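Side-chain contact in hydroxyethylphosphonate dioxygenase (Streptomyces albus, PDB 6B9R), which probably oxidises 2-hydroxyethylphosphonate at a mononuclear iron centre, cleaving its carbon-carbon bond to yield hydroxymethylphosphonate: residues A277-P280 against E281-A284. Residues are numbered along the deposited sequence; the frame is centred on the assembly and turned at random.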
# COMPACT_ATOMS: atom_id res chain seq x y z
N ALA A 277 20.05 15.54 6.75
CA ALA A 277 20.73 16.70 6.23
C ALA A 277 19.98 17.98 6.61
O ALA A 277 18.83 17.94 7.07
CB ALA A 277 20.87 16.58 4.71
N GLU A 278 20.63 19.12 6.41
CA GLU A 278 19.97 20.40 6.60
C GLU A 278 18.91 20.59 5.52
O GLU A 278 19.00 20.04 4.42
CB GLU A 278 20.99 21.54 6.55
CG GLU A 278 22.25 21.31 7.40
CD GLU A 278 21.97 21.36 8.89
OE1 GLU A 278 22.79 20.81 9.66
OE2 GLU A 278 20.95 21.96 9.29
N TRP A 279 17.86 21.36 5.85
CA TRP A 279 16.75 21.54 4.91
C TRP A 279 17.19 21.98 3.51
O TRP A 279 16.70 21.39 2.53
CB TRP A 279 15.72 22.52 5.49
CG TRP A 279 15.03 21.99 6.70
CD1 TRP A 279 15.08 22.51 7.96
CD2 TRP A 279 14.23 20.80 6.79
NE1 TRP A 279 14.34 21.73 8.83
CE2 TRP A 279 13.82 20.68 8.13
CE3 TRP A 279 13.82 19.84 5.86
CZ2 TRP A 279 13.01 19.62 8.57
CZ3 TRP A 279 13.02 18.79 6.30
CH2 TRP A 279 12.63 18.70 7.64
N PRO A 280 18.07 22.96 3.34
CA PRO A 280 18.51 23.30 1.98
C PRO A 280 19.24 22.17 1.29
O PRO A 280 19.14 22.03 0.06
CB PRO A 280 19.42 24.52 2.20
CG PRO A 280 19.01 25.06 3.51
CD PRO A 280 18.68 23.86 4.34
N GLU A 281 19.99 21.36 2.04
CA GLU A 281 20.63 20.18 1.46
C GLU A 281 19.59 19.14 1.06
O GLU A 281 19.71 18.52 -0.01
CB GLU A 281 21.62 19.58 2.46
CG GLU A 281 22.77 20.51 2.78
CD GLU A 281 23.67 19.98 3.90
OE1 GLU A 281 23.15 19.31 4.81
OE2 GLU A 281 24.89 20.24 3.86
N LEU A 282 18.59 18.91 1.90
CA LEU A 282 17.56 17.94 1.54
C LEU A 282 16.84 18.35 0.27
O LEU A 282 16.52 17.50 -0.58
CB LEU A 282 16.56 17.78 2.69
CG LEU A 282 17.02 17.03 3.94
CD1 LEU A 282 15.99 17.16 5.03
CD2 LEU A 282 17.26 15.56 3.63
N SER A 283 16.57 19.65 0.11
CA SER A 283 15.87 20.10 -1.09
C SER A 283 16.71 19.87 -2.33
O SER A 283 16.19 19.44 -3.37
CB SER A 283 15.51 21.58 -0.98
OG SER A 283 14.69 21.83 0.15
N ALA A 284 18.00 20.19 -2.25
CA ALA A 284 18.90 20.01 -3.39
C ALA A 284 19.07 18.53 -3.72
O ALA A 284 19.03 18.14 -4.89
CB ALA A 284 20.25 20.67 -3.10
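Three successive i to i+4 backbone bonds tie 277-280 to 281-284 as the first turn of helix 279-288: Leu282 N to Glu278 O at 2.8 Å, Ser283 N to Trp279 O at 3.0 Å and Ala284 N to Pro280 O at 3.2 Å. Glu278 occupies the N-cap position, and its own N-H is bound by the side chain of Glu281, three residues on. Glu278 N lies 3.0 Å from Glu281 OE1, with an N-H...O angle of 154°, and reaches the anti side of the carboxylate, 21° out of its plane. Glu281 gets there with CG anti to its carbonyl carbon (chi1 -64°) and an extended chain beyond; this bond from the N-cap N-H to the glutamate at N3 is the side-chain-to-backbone half of a capping box. Both helices belong to the Cro/C1-type helix-turn-helix domain, and Glu281 OE2 joins them through a salt bridge to Arg266 of helix 264-271. On the inner side, the two Leu282 methyls divide: CD2 sits 3.9 Å from Ala277 CB, whereas CD1 meets the six-membered part of the Trp279 indole obliquely, 3.5 Å from CE3. The Trp279 ring also stacks on Trp279 of the second subunit.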